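PDB 1CCZ: protein (CD58) from Homo sapiens, which binds the T-cell surface receptor CD2 and so probably serves as an adhesion molecule between T cells and the cells they contact. Local coordinates for residues Y91-V96 with A154-S159; K98-W103 with T111-E116; G117-L122 with S133-T138; V26-Q31 with G60-Y65; K34-E39 with V53-V58. All coordinates share one frame; numbering follows the deposited sequence.

Interaction 1: residues Y91-V96 with A154-S159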
# COMPACT_ATOMS: atom_id res chain seq x y z
N TYR A 91 -1.30 2.56 -5.98
CA TYR A 91 -0.80 1.20 -5.86
C TYR A 91 -1.78 0.53 -4.90
O TYR A 91 -2.19 1.14 -3.90
CB TYR A 91 0.61 1.18 -5.29
CG TYR A 91 1.57 1.95 -6.15
CD1 TYR A 91 2.14 1.35 -7.28
CD2 TYR A 91 1.87 3.29 -5.88
CE1 TYR A 91 2.97 2.08 -8.14
CE2 TYR A 91 2.70 4.03 -6.74
CZ TYR A 91 3.25 3.42 -7.87
OH TYR A 91 4.03 4.14 -8.77
N VAL A 92 -2.18 -0.70 -5.21
CA VAL A 92 -3.12 -1.45 -4.36
C VAL A 92 -2.36 -2.62 -3.74
O VAL A 92 -1.91 -3.54 -4.43
CB VAL A 92 -4.30 -1.98 -5.18
CG1 VAL A 92 -5.20 -2.81 -4.29
CG2 VAL A 92 -5.07 -0.79 -5.79
N LEU A 93 -2.21 -2.57 -2.42
CA LEU A 93 -1.45 -3.58 -1.72
C LEU A 93 -2.27 -4.46 -0.82
O LEU A 93 -3.27 -4.05 -0.22
CB LEU A 93 -0.35 -2.91 -0.89
CG LEU A 93 0.78 -2.22 -1.64
CD1 LEU A 93 0.38 -0.81 -1.95
CD2 LEU A 93 2.02 -2.19 -0.79
N GLU A 94 -1.83 -5.69 -0.71
CA GLU A 94 -2.45 -6.63 0.18
C GLU A 94 -1.64 -6.47 1.51
O GLU A 94 -0.42 -6.24 1.49
CB GLU A 94 -2.35 -8.00 -0.47
CG GLU A 94 -2.06 -9.16 0.42
CD GLU A 94 -1.80 -10.39 -0.42
OE1 GLU A 94 -2.30 -10.41 -1.58
OE2 GLU A 94 -1.09 -11.32 0.05
N MET A 95 -2.32 -6.50 2.64
CA MET A 95 -1.65 -6.35 3.93
C MET A 95 -0.81 -7.57 4.26
O MET A 95 -1.13 -8.68 3.82
CB MET A 95 -2.68 -6.12 5.02
CG MET A 95 -3.19 -4.70 5.06
SD MET A 95 -4.49 -4.52 6.27
CE MET A 95 -5.48 -6.02 5.89
N VAL A 96 0.27 -7.38 5.04
CA VAL A 96 1.15 -8.49 5.43
C VAL A 96 0.47 -9.32 6.50
O VAL A 96 -0.41 -8.82 7.23
CB VAL A 96 2.51 -7.98 6.02
CG1 VAL A 96 3.27 -7.17 5.00
CG2 VAL A 96 2.28 -7.14 7.27
N ALA A 154 7.40 -7.66 9.40
CA ALA A 154 7.06 -7.69 7.97
C ALA A 154 6.36 -6.35 7.75
O ALA A 154 5.42 -5.99 8.46
CB ALA A 154 6.11 -8.83 7.67
N VAL A 155 6.83 -5.59 6.77
CA VAL A 155 6.23 -4.29 6.52
C VAL A 155 6.12 -3.93 5.02
O VAL A 155 6.93 -4.34 4.19
CB VAL A 155 7.03 -3.18 7.29
CG1 VAL A 155 8.50 -3.37 7.07
CG2 VAL A 155 6.60 -1.79 6.86
N ASN A 156 5.06 -3.21 4.69
CA ASN A 156 4.87 -2.70 3.34
C ASN A 156 4.18 -1.36 3.52
O ASN A 156 3.89 -0.94 4.65
CB ASN A 156 4.08 -3.67 2.43
CG ASN A 156 2.62 -3.84 2.82
OD1 ASN A 156 2.07 -3.08 3.60
ND2 ASN A 156 1.99 -4.86 2.25
N ARG A 157 3.94 -0.67 2.41
CA ARG A 157 3.33 0.65 2.47
C ARG A 157 2.03 0.75 3.24
O ARG A 157 1.71 1.80 3.76
CB ARG A 157 3.10 1.17 1.06
CG ARG A 157 4.37 1.35 0.27
CD ARG A 157 5.02 2.65 0.66
NE ARG A 157 6.09 3.01 -0.25
CZ ARG A 157 6.56 4.25 -0.37
NH1 ARG A 157 6.03 5.22 0.37
NH2 ARG A 157 7.55 4.51 -1.22
N VAL A 158 1.27 -0.33 3.33
CA VAL A 158 -0.02 -0.24 4.00
C VAL A 158 -0.18 -1.01 5.30
O VAL A 158 -1.26 -0.98 5.88
CB VAL A 158 -1.15 -0.70 3.07
CG1 VAL A 158 -1.14 0.15 1.80
CG2 VAL A 158 -0.97 -2.17 2.71
N SER A 159 0.87 -1.68 5.76
CA SER A 159 0.73 -2.47 6.99
C SER A 159 2.04 -2.97 7.56
O SER A 159 3.10 -2.83 6.95
CB SER A 159 -0.13 -3.71 6.70
OG SER A 159 0.56 -4.57 5.80

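Interaction 2: residues K98-W103 with T111-E116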
# COMPACT_ATOMS: atom_id res chain seq x y z
N LYS A 98 1.19 -12.13 9.84
CA LYS A 98 2.16 -12.11 10.91
C LYS A 98 3.35 -13.00 10.54
O LYS A 98 3.17 -14.14 10.11
CB LYS A 98 1.51 -12.59 12.21
CG LYS A 98 2.43 -12.56 13.42
CD LYS A 98 2.03 -13.65 14.42
CE LYS A 98 2.52 -13.32 15.82
NZ LYS A 98 2.73 -11.84 16.06
N PRO A 99 4.60 -12.48 10.69
CA PRO A 99 5.76 -13.29 10.34
C PRO A 99 5.94 -14.52 11.23
O PRO A 99 5.47 -14.56 12.38
CB PRO A 99 6.95 -12.33 10.49
CG PRO A 99 6.39 -10.99 10.75
CD PRO A 99 4.97 -11.13 11.17
N MET A 100 6.61 -15.53 10.67
CA MET A 100 6.92 -16.77 11.38
C MET A 100 8.44 -16.82 11.52
O MET A 100 9.17 -16.54 10.56
CB MET A 100 6.47 -18.00 10.60
CG MET A 100 5.07 -18.48 10.92
SD MET A 100 4.71 -20.10 10.18
CE MET A 100 6.44 -20.88 10.10
N ILE A 101 8.92 -17.18 12.70
CA ILE A 101 10.34 -17.31 12.94
C ILE A 101 10.67 -18.76 13.29
O ILE A 101 9.99 -19.39 14.11
CB ILE A 101 10.78 -16.41 14.12
CG1 ILE A 101 10.60 -14.94 13.76
CG2 ILE A 101 12.23 -16.73 14.48
CD1 ILE A 101 10.87 -14.01 14.92
N TYR A 102 11.70 -19.32 12.67
CA TYR A 102 12.14 -20.66 13.01
C TYR A 102 13.67 -20.73 12.85
O TYR A 102 14.28 -19.79 12.33
CB TYR A 102 11.42 -21.71 12.17
CG TYR A 102 11.60 -21.57 10.70
CD1 TYR A 102 10.73 -20.77 9.94
CD2 TYR A 102 12.59 -22.28 10.04
CE1 TYR A 102 10.86 -20.71 8.55
CE2 TYR A 102 12.73 -22.23 8.66
CZ TYR A 102 11.86 -21.45 7.92
OH TYR A 102 12.00 -21.45 6.54
N TRP A 103 14.30 -21.80 13.32
CA TRP A 103 15.75 -21.87 13.24
C TRP A 103 16.30 -23.26 13.15
O TRP A 103 15.59 -24.24 13.37
CB TRP A 103 16.36 -21.20 14.47
CG TRP A 103 15.89 -21.86 15.75
CD1 TRP A 103 16.41 -22.98 16.33
CD2 TRP A 103 14.79 -21.45 16.57
NE1 TRP A 103 15.69 -23.30 17.47
CE2 TRP A 103 14.69 -22.38 17.64
CE3 TRP A 103 13.87 -20.39 16.51
CZ2 TRP A 103 13.71 -22.29 18.63
CZ3 TRP A 103 12.89 -20.30 17.51
CH2 TRP A 103 12.83 -21.24 18.55
N THR A 111 15.58 -18.18 10.50
CA THR A 111 14.85 -17.75 9.31
C THR A 111 13.54 -17.10 9.70
O THR A 111 12.87 -17.55 10.64
CB THR A 111 14.51 -18.90 8.38
OG1 THR A 111 15.71 -19.51 7.91
CG2 THR A 111 13.68 -18.39 7.19
N CYS A 112 13.18 -16.04 8.99
CA CYS A 112 11.93 -15.34 9.21
C CYS A 112 11.20 -15.37 7.87
O CYS A 112 11.82 -15.27 6.82
CB CYS A 112 12.17 -13.90 9.64
SG CYS A 112 10.58 -13.02 9.75
N GLU A 113 9.88 -15.54 7.89
CA GLU A 113 9.12 -15.54 6.65
C GLU A 113 7.73 -14.99 6.90
O GLU A 113 7.30 -14.87 8.04
CB GLU A 113 9.03 -16.95 6.10
CG GLU A 113 8.20 -17.88 6.94
CD GLU A 113 7.72 -19.08 6.15
OE1 GLU A 113 8.57 -19.76 5.54
OE2 GLU A 113 6.50 -19.34 6.14
N VAL A 114 7.04 -14.61 5.83
CA VAL A 114 5.70 -14.06 5.98
C VAL A 114 4.98 -14.51 4.73
O VAL A 114 5.56 -14.50 3.65
CB VAL A 114 5.73 -12.49 6.14
CG1 VAL A 114 6.24 -11.82 4.88
CG2 VAL A 114 4.34 -11.98 6.53
N LEU A 115 3.73 -14.95 4.90
CA LEU A 115 2.94 -15.47 3.78
C LEU A 115 2.28 -14.42 2.89
O LEU A 115 2.46 -14.42 1.68
CB LEU A 115 1.85 -16.42 4.29
CG LEU A 115 1.03 -17.17 3.23
CD1 LEU A 115 1.95 -18.00 2.36
CD2 LEU A 115 -0.00 -18.05 3.93
N GLU A 116 1.51 -13.54 3.50
CA GLU A 116 0.78 -12.54 2.76
C GLU A 116 1.45 -11.17 2.74
O GLU A 116 2.28 -10.85 3.59
CB GLU A 116 -0.63 -12.39 3.35
CG GLU A 116 -1.44 -13.66 3.39
CD GLU A 116 -2.80 -13.44 3.99
OE1 GLU A 116 -3.56 -12.63 3.43
OE2 GLU A 116 -3.11 -14.07 5.02
O HOH W 1 11.14 -19.55 4.80

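Interaction 3: residues G117-L122 with S133-T138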
# COMPACT_ATOMS: atom_id res chain seq x y z
N GLY A 117 1.06 -10.36 1.75
CA GLY A 117 1.60 -9.03 1.61
C GLY A 117 2.16 -8.74 0.24
O GLY A 117 2.76 -9.62 -0.40
N THR A 118 1.97 -7.50 -0.22
CA THR A 118 2.49 -7.05 -1.50
C THR A 118 3.75 -6.20 -1.23
O THR A 118 3.75 -5.38 -0.32
CB THR A 118 1.45 -6.16 -2.25
OG1 THR A 118 0.18 -6.81 -2.31
CG2 THR A 118 1.89 -5.92 -3.66
N ASP A 119 4.80 -6.39 -2.02
CA ASP A 119 6.05 -5.62 -1.87
C ASP A 119 6.46 -5.53 -0.41
O ASP A 119 6.63 -4.45 0.16
CB ASP A 119 5.91 -4.20 -2.44
CG ASP A 119 7.20 -3.70 -3.06
OD1 ASP A 119 8.11 -4.52 -3.36
OD2 ASP A 119 7.31 -2.47 -3.26
N VAL A 120 6.63 -6.69 0.17
CA VAL A 120 6.98 -6.82 1.56
C VAL A 120 8.49 -6.76 1.79
O VAL A 120 9.29 -7.19 0.96
CB VAL A 120 6.43 -8.17 2.09
CG1 VAL A 120 6.85 -8.40 3.54
CG2 VAL A 120 4.93 -8.18 1.96
N GLU A 121 8.85 -6.22 2.94
CA GLU A 121 10.23 -6.15 3.37
C GLU A 121 10.20 -6.80 4.77
O GLU A 121 9.32 -6.51 5.57
CB GLU A 121 10.66 -4.70 3.49
CG GLU A 121 12.12 -4.51 3.77
CD GLU A 121 12.55 -3.06 3.58
OE1 GLU A 121 12.64 -2.61 2.40
OE2 GLU A 121 12.80 -2.39 4.61
N LEU A 122 11.15 -7.68 5.04
CA LEU A 122 11.26 -8.31 6.35
C LEU A 122 12.43 -7.59 7.03
O LEU A 122 13.48 -7.35 6.40
CB LEU A 122 11.58 -9.80 6.21
CG LEU A 122 10.41 -10.68 5.74
CD1 LEU A 122 10.89 -12.12 5.63
CD2 LEU A 122 9.23 -10.56 6.72
N SER A 133 17.55 -6.16 6.66
CA SER A 133 16.27 -5.96 5.98
C SER A 133 16.42 -6.59 4.61
O SER A 133 17.50 -6.57 4.02
CB SER A 133 15.97 -4.48 5.80
OG SER A 133 15.75 -3.86 7.05
N LEU A 134 15.35 -7.19 4.11
CA LEU A 134 15.37 -7.83 2.80
C LEU A 134 14.00 -7.69 2.17
O LEU A 134 12.98 -7.94 2.81
CB LEU A 134 15.73 -9.30 2.95
CG LEU A 134 16.03 -10.06 1.66
CD1 LEU A 134 17.29 -9.51 0.98
CD2 LEU A 134 16.19 -11.52 1.99
N ARG A 135 13.97 -7.24 0.92
CA ARG A 135 12.71 -7.08 0.19
C ARG A 135 12.36 -8.47 -0.35
O ARG A 135 12.47 -8.74 -1.54
CB ARG A 135 12.92 -6.06 -0.94
CG ARG A 135 11.68 -5.69 -1.72
CD ARG A 135 11.44 -4.18 -1.72
NE ARG A 135 10.34 -3.81 -0.83
CZ ARG A 135 10.21 -2.63 -0.22
NH1 ARG A 135 11.10 -1.67 -0.40
NH2 ARG A 135 9.17 -2.42 0.58
N GLN A 136 11.97 -9.37 0.55
CA GLN A 136 11.63 -10.75 0.20
C GLN A 136 10.67 -11.27 1.26
O GLN A 136 10.52 -10.63 2.30
CB GLN A 136 12.86 -11.63 0.25
CG GLN A 136 13.78 -11.52 -0.90
CD GLN A 136 14.59 -12.80 -1.05
OE1 GLN A 136 15.42 -12.91 -1.96
NE2 GLN A 136 14.37 -13.77 -0.14
N LYS A 137 10.05 -12.42 1.02
CA LYS A 137 9.13 -12.97 2.00
C LYS A 137 9.77 -14.05 2.88
O LYS A 137 9.11 -14.70 3.70
CB LYS A 137 7.86 -13.46 1.32
CG LYS A 137 6.92 -12.30 1.06
CD LYS A 137 5.58 -12.81 0.63
CE LYS A 137 4.66 -11.68 0.35
NZ LYS A 137 3.39 -12.27 -0.09
N THR A 138 11.07 -14.24 2.69
CA THR A 138 11.82 -15.14 3.54
C THR A 138 13.21 -14.49 3.67
O THR A 138 13.70 -13.84 2.74
CB THR A 138 11.89 -16.57 2.99
OG1 THR A 138 12.49 -17.40 3.98
CG2 THR A 138 12.70 -16.64 1.71

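Interaction 4: residues V26-Q31 with G60-Y65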
# COMPACT_ATOMS: atom_id res chain seq x y z
N VAL A 26 -15.85 18.17 -13.94
CA VAL A 26 -14.60 17.48 -13.65
C VAL A 26 -14.64 16.11 -14.29
O VAL A 26 -15.69 15.49 -14.37
CB VAL A 26 -14.34 17.33 -12.12
CG1 VAL A 26 -15.40 16.50 -11.47
CG2 VAL A 26 -13.02 16.67 -11.88
N LEU A 27 -13.50 15.66 -14.79
CA LEU A 27 -13.41 14.34 -15.41
C LEU A 27 -12.19 13.59 -14.84
O LEU A 27 -11.10 14.16 -14.71
CB LEU A 27 -13.26 14.49 -16.93
CG LEU A 27 -13.07 13.21 -17.74
CD1 LEU A 27 -14.28 12.30 -17.59
CD2 LEU A 27 -12.88 13.55 -19.20
N TRP A 28 -12.40 12.32 -14.47
CA TRP A 28 -11.34 11.48 -13.94
C TRP A 28 -11.11 10.34 -14.90
O TRP A 28 -12.08 9.70 -15.37
CB TRP A 28 -11.71 10.92 -12.58
CG TRP A 28 -11.46 11.87 -11.48
CD1 TRP A 28 -12.35 12.73 -10.92
CD2 TRP A 28 -10.22 12.05 -10.76
NE1 TRP A 28 -11.76 13.44 -9.90
CE2 TRP A 28 -10.45 13.04 -9.78
CE3 TRP A 28 -8.95 11.47 -10.86
CZ2 TRP A 28 -9.46 13.46 -8.89
CZ3 TRP A 28 -7.96 11.89 -9.97
CH2 TRP A 28 -8.22 12.88 -9.01
N LYS A 29 -9.83 10.10 -15.20
CA LYS A 29 -9.46 9.03 -16.10
C LYS A 29 -8.44 8.12 -15.42
O LYS A 29 -7.66 8.57 -14.59
CB LYS A 29 -8.85 9.59 -17.38
CG LYS A 29 -9.85 10.20 -18.34
CD LYS A 29 -9.13 10.95 -19.45
CE LYS A 29 -10.08 11.37 -20.57
NZ LYS A 29 -9.38 12.18 -21.62
N LYS A 30 -8.50 6.84 -15.79
CA LYS A 30 -7.58 5.81 -15.30
C LYS A 30 -6.84 5.48 -16.58
O LYS A 30 -7.36 4.76 -17.44
CB LYS A 30 -8.35 4.60 -14.81
CG LYS A 30 -7.49 3.41 -14.40
CD LYS A 30 -8.39 2.23 -14.06
CE LYS A 30 -7.68 1.17 -13.24
NZ LYS A 30 -6.90 0.29 -14.15
N GLN A 31 -5.64 6.03 -16.71
CA GLN A 31 -4.87 5.85 -17.92
C GLN A 31 -5.60 6.76 -18.91
O GLN A 31 -5.69 7.97 -18.69
CB GLN A 31 -4.93 4.39 -18.41
CG GLN A 31 -3.85 3.48 -17.85
CD GLN A 31 -2.44 4.03 -18.01
OE1 GLN A 31 -2.20 5.23 -17.80
NE2 GLN A 31 -1.50 3.17 -18.38
N GLY A 60 -13.62 18.29 -6.52
CA GLY A 60 -13.39 17.38 -7.62
C GLY A 60 -12.66 16.13 -7.14
O GLY A 60 -12.31 15.28 -7.94
N SER A 61 -12.44 16.02 -5.83
CA SER A 61 -11.75 14.86 -5.24
C SER A 61 -12.51 13.57 -5.51
O SER A 61 -13.73 13.52 -5.36
CB SER A 61 -11.62 15.03 -3.72
OG SER A 61 -10.59 15.94 -3.38
N LEU A 62 -11.77 12.53 -5.89
CA LEU A 62 -12.37 11.23 -6.19
C LEU A 62 -12.08 10.21 -5.10
O LEU A 62 -10.93 10.09 -4.65
CB LEU A 62 -11.82 10.68 -7.51
CG LEU A 62 -12.33 9.30 -7.95
CD1 LEU A 62 -13.78 9.44 -8.33
CD2 LEU A 62 -11.54 8.79 -9.12
N THR A 63 -13.11 9.48 -4.67
CA THR A 63 -12.94 8.42 -3.69
C THR A 63 -13.33 7.13 -4.39
O THR A 63 -14.39 7.05 -4.99
CB THR A 63 -13.84 8.61 -2.46
OG1 THR A 63 -13.39 9.76 -1.72
CG2 THR A 63 -13.75 7.39 -1.53
N ILE A 64 -12.45 6.13 -4.35
CA ILE A 64 -12.71 4.83 -4.96
C ILE A 64 -12.88 3.80 -3.83
O ILE A 64 -12.02 3.68 -2.96
CB ILE A 64 -11.53 4.37 -5.84
CG1 ILE A 64 -11.23 5.44 -6.89
CG2 ILE A 64 -11.86 3.04 -6.50
CD1 ILE A 64 -10.03 5.14 -7.75
N TYR A 65 -14.00 3.08 -3.84
CA TYR A 65 -14.26 2.09 -2.80
C TYR A 65 -13.97 0.68 -3.29
O TYR A 65 -13.87 0.43 -4.50
CB TYR A 65 -15.72 2.16 -2.34
CG TYR A 65 -16.11 3.51 -1.79
CD1 TYR A 65 -15.85 3.84 -0.46
CD2 TYR A 65 -16.72 4.48 -2.60
CE1 TYR A 65 -16.19 5.09 0.06
CE2 TYR A 65 -17.07 5.73 -2.10
CZ TYR A 65 -16.81 6.03 -0.77
OH TYR A 65 -17.16 7.26 -0.27

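Interaction 5: residues K34-E39 with V53-V58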
# COMPACT_ATOMS: atom_id res chain seq x y z
N LYS A 34 -12.23 6.75 -19.11
CA LYS A 34 -13.02 7.50 -18.15
C LYS A 34 -13.38 6.68 -16.94
O LYS A 34 -13.71 5.51 -17.04
CB LYS A 34 -14.30 8.02 -18.81
CG LYS A 34 -14.10 9.18 -19.78
CD LYS A 34 -15.35 10.05 -19.90
CE LYS A 34 -16.37 9.48 -20.88
NZ LYS A 34 -17.55 10.41 -21.01
N VAL A 35 -13.31 7.32 -15.78
CA VAL A 35 -13.62 6.68 -14.52
C VAL A 35 -14.96 7.24 -14.01
O VAL A 35 -15.88 6.50 -13.71
CB VAL A 35 -12.49 6.97 -13.48
CG1 VAL A 35 -12.96 6.69 -12.06
CG2 VAL A 35 -11.26 6.15 -13.81
N ALA A 36 -15.04 8.56 -13.92
CA ALA A 36 -16.23 9.22 -13.43
C ALA A 36 -16.16 10.66 -13.87
O ALA A 36 -15.08 11.17 -14.19
CB ALA A 36 -16.27 9.17 -11.92
N GLU A 37 -17.31 11.34 -13.85
CA GLU A 37 -17.36 12.74 -14.26
C GLU A 37 -18.54 13.50 -13.67
O GLU A 37 -19.51 12.90 -13.22
CB GLU A 37 -17.46 12.80 -15.79
CG GLU A 37 -18.81 12.43 -16.30
CD GLU A 37 -18.86 12.19 -17.79
OE1 GLU A 37 -17.81 12.03 -18.44
OE2 GLU A 37 -19.97 12.15 -18.34
N LEU A 38 -18.41 14.82 -13.63
CA LEU A 38 -19.46 15.75 -13.22
C LEU A 38 -19.49 16.57 -14.51
O LEU A 38 -18.60 17.39 -14.77
CB LEU A 38 -19.03 16.64 -12.06
CG LEU A 38 -19.08 15.97 -10.68
CD1 LEU A 38 -18.62 16.95 -9.62
CD2 LEU A 38 -20.51 15.50 -10.38
N GLU A 39 -20.49 16.31 -15.34
CA GLU A 39 -20.63 16.96 -16.64
C GLU A 39 -22.06 17.47 -16.88
O GLU A 39 -23.02 16.71 -16.77
CB GLU A 39 -20.27 15.95 -17.73
CG GLU A 39 -20.20 16.52 -19.14
CD GLU A 39 -19.76 15.50 -20.16
OE1 GLU A 39 -18.55 15.24 -20.25
OE2 GLU A 39 -20.64 14.95 -20.86
N VAL A 53 -17.58 4.65 -6.55
CA VAL A 53 -16.77 5.87 -6.51
C VAL A 53 -17.64 7.02 -6.01
O VAL A 53 -18.87 6.98 -6.13
CB VAL A 53 -16.18 6.27 -7.91
CG1 VAL A 53 -15.29 5.18 -8.46
CG2 VAL A 53 -17.29 6.59 -8.87
N TYR A 54 -17.03 8.01 -5.38
CA TYR A 54 -17.77 9.18 -4.96
C TYR A 54 -16.95 10.39 -5.44
O TYR A 54 -15.74 10.46 -5.23
CB TYR A 54 -17.93 9.26 -3.46
CG TYR A 54 -18.31 10.66 -3.03
CD1 TYR A 54 -19.54 11.21 -3.40
CD2 TYR A 54 -17.42 11.46 -2.28
CE1 TYR A 54 -19.88 12.51 -3.04
CE2 TYR A 54 -17.75 12.75 -1.93
CZ TYR A 54 -18.98 13.27 -2.31
OH TYR A 54 -19.32 14.55 -1.96
N LEU A 55 -17.62 11.34 -6.07
CA LEU A 55 -16.94 12.50 -6.61
C LEU A 55 -17.36 13.78 -5.91
O LEU A 55 -18.52 14.20 -6.01
CB LEU A 55 -17.24 12.60 -8.11
CG LEU A 55 -16.47 13.58 -9.00
CD1 LEU A 55 -15.00 13.65 -8.59
CD2 LEU A 55 -16.61 13.10 -10.43
N ASP A 56 -16.43 14.40 -5.19
CA ASP A 56 -16.72 15.65 -4.49
C ASP A 56 -16.99 16.75 -5.53
O ASP A 56 -16.12 17.12 -6.30
CB ASP A 56 -15.53 16.04 -3.59
CG ASP A 56 -15.84 17.23 -2.68
OD1 ASP A 56 -17.01 17.65 -2.57
OD2 ASP A 56 -14.90 17.73 -2.05
N THR A 57 -18.20 17.26 -5.55
CA THR A 57 -18.58 18.27 -6.53
C THR A 57 -17.94 19.62 -6.29
O THR A 57 -17.99 20.50 -7.16
CB THR A 57 -20.07 18.48 -6.53
OG1 THR A 57 -20.45 19.01 -5.25
CG2 THR A 57 -20.80 17.15 -6.75
N VAL A 58 -17.35 19.80 -5.12
CA VAL A 58 -16.72 21.07 -4.79
C VAL A 58 -15.26 21.15 -5.20
O VAL A 58 -14.85 22.08 -5.91
CB VAL A 58 -16.81 21.34 -3.29
CG1 VAL A 58 -16.09 22.61 -2.94
CG2 VAL A 58 -18.26 21.42 -2.88

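Interaction 1: residues Y91-V96 with A154-S159
The flat side-chain amide of Asn-156 meets the linker between the two domains at its edge: its ND2 donates to Glu-94 O over 2.9 Å, with the acceptor in the amide plane, although the N-H is bent to 131°. The other end of the amide is gripped across its faces, since Ser-159 OG and Val-158 N reach Asn-156 OD1 from opposite sides of the carbonyl plane. The bond from Val-158 N makes an Asx turn, and with CG set between its backbone N and carbonyl carbon (chi1 68°) the amide stays close enough to its own chain for this. A second partner of ND2, Thr-118 O, completes the hold on the group. Apolar atoms lie close by: Leu-93 CD2 and Val-96 CG1 each come to 4.0 Å from Asn-156 CG.

Ser-159 is small enough to fit against the linker and still offers an acceptor, taking the N-H of Val-96 on OG at 2.9 Å and a nearly straight 169°. Beta-branched Val-158 fills the side toward the first domain, its CG2 standing 3.7 Å from Leu-93 CB. Asn-156 to Ser-159 is a type I beta turn joining strands 150-156 and 159-165, a beta hairpin at the end of the second immunoglobulin domain that faces the first, packed against the interdomain linker.

Interaction 2: residues K98-W103 with T111-E116
Tyr-102 lays one face of its ring on Thr-111, whose CB sits 3.9 Å from the ring centroid and 20° off the normal, a close CH-pi contact. The tyrosine CG lies between backbone N and carbonyl carbon (chi1 59°), which swings the ring across to the neighbouring strand, while the threonine methyl CG2 approaches Tyr-102 OH at 3.6 Å. Thr-111 OG1 turns elsewhere, to Ser-140.

The two residues sit on the regular antiparallel hairpin of strands 100-104 and 109-113, whose hydrogen-bonded pairs are Met-100 with Glu-113 and Tyr-102 with Thr-111; Thr-111 N to Tyr-102 O is 2.8 Å. The other face of this immunoglobulin sheet is tightly packed too: Cys-112 is buried, disulfide-bonded to Cys-152, and the compact ring of Pro-99 packs its CB 3.8 Å from Cys-112 SG.

Looser is the outer rim of the Tyr-102 face. Met-100 is exposed, its CB 4.1 Å from Glu-113 CG, and Glu-113 OE1 stands at the tyrosine's edge, where a water donates to it across 2.7 Å and also bonds Tyr-102 OH.

Interaction 3: residues G117-L122 with S133-T138
A beta hairpin of the second immunoglobulin domain, strands 121-126 and 129-134, frays here at its open end. The last bridge is the hydrogen-bonded pair Leu-122 with Leu-134, where Leu-122 N reaches Leu-134 O over 2.9 Å. Arg-135, the centre of an inverse gamma turn, then carries its long side chain back over the other strand. With CG trans to its own nitrogen (chi1 -175°) and bends at chi2 and chi3, it brings one guanidinium face to Glu-121, whose OE1 makes a salt bridge to Arg-135 NH1 at 3.3 Å, resting on charge alone. Asp-119 lies over the opposite face in one of its two modelled conformers, so that pairing is less certain. A directed bond comes from Arg-135 NH2 to Asp-119 O, 3.3 Å long. Glu-121 OE2 has a further partner in Lys-123.

Inward, the branched tip of Leu-122 sets CD1 3.5 Å from Lys-137 C, and its side chain touches Cys-112, Cys-152 and Met-139, between strands 109-113, 150-156 and 138-142.

Interaction 4: residues V26-Q31 with G60-Y65
Trp-28 and Gly-60 meet through one short polar bond: the indole NE1 donates to Gly-60 O across 2.7 Å. The carbonyl oxygen lies in the ring plane and its C=O is aimed almost straight at the nitrogen (174°), while the N-H itself is somewhat bent (154°). In this buried contact the bond satisfies the indole N-H, the polar atom of an otherwise hydrophobic side chain.

Leu-62 covers one face of the same ring. Its CB makes a CH-pi contact 3.7 Å from the centroid of the five-membered ring, and CD2 reaches farther along the indole to stand 3.9 Å from Trp-28 CD2. The leucine CG is opposite its backbone N (chi1 179°), which sends the branch along the ring as the two side chains run past each other in opposite directions.

Farther out, Val-26 CG2 sits 4.2 Å from Gly-60 O. Gly-60 suits its place because, at its positive phi, a side chain would press on the preceding carbonyl oxygen and crowd Val-26. The indole is flanked by Val-17, Leu-55 and Met-77, while Ser-61, facing away, bonds Val-17 N through OG. Strand 26-30 is held in its own sheet by backbone bonds to 33-39 and 73-78. A tryptophan on one sheet packing against the opposing sheet is the core arrangement of immunoglobulin variable-type domains, here in a first domain without a disulfide.

Interaction 5: residues K34-E39 with V53-V58
Leu-38 reaches from strand 33-39 toward Leu-55 and Thr-57 of the facing segment. From CB, the chain turns so that CG lies trans to the carbonyl carbon (chi1 -79°), and this carbon meets Leu-55 CD2 at 3.8 Å, the two leucines approaching tip to tip. Beyond it the branches part company. CD1 makes the closest approach, 3.4 Å from Thr-57 CA and 3.6 Å from the methyl CG2 of Thr-57, the two side chains crossing at about a right angle; CD2 stays farther off, 4.0 Å from the same methyl. A forked side chain thus covers both a buried leucine and the carbon side of an exposed threonine.

The two strands belong to the opposing sheets of the first, immunoglobulin-like domain, and their axes are 8.1 Å apart at 32°, with no hydrogen bond between the segments: it is side-chain packing across a beta sandwich. Strand 33-39 also carries a classic beta bulge, in which Val-35 and Ala-36 both face Trp-28.

Within the bulge, the small Ala-36 lets the opposing strand come close, its CB touching Val-53 CG2 at 4.1 Å, and Leu-55 CD2 fits beside the main chain at Glu-37 C, 3.8 Å away. Phe-43 of strand 42-45 packs on Leu-38, Val-53 and Leu-55. The carboxylate of Glu-37 turns away from this packing: OE1 forms a salt bridge with Lys-34 NZ, met on the syn side, and OE2 one with Arg-44.

How the interactions relate
From the N terminus, strand 26-30 comes first and waits until residues 60-65 for interaction 4 to close; within that loop interaction 5 joins 34-39 to 53-58, so both tie together the two sheets of the first domain, and the centres of the two contacts lie about 6 Å apart. The chain then crosses into the second domain through 91-96, which opens interaction 1. Before that contact closes at 154-159, interactions 2 and 3 each close a shorter loop, one after the other, and no pair crosses. Interactions 2 and 3 meet where Val-114 N bonds Lys-137 O, and interaction 3 meets interaction 1 through Glu-94 and Thr-118. The first-domain pair lies far from interactions 2 and 3, beyond interaction 1.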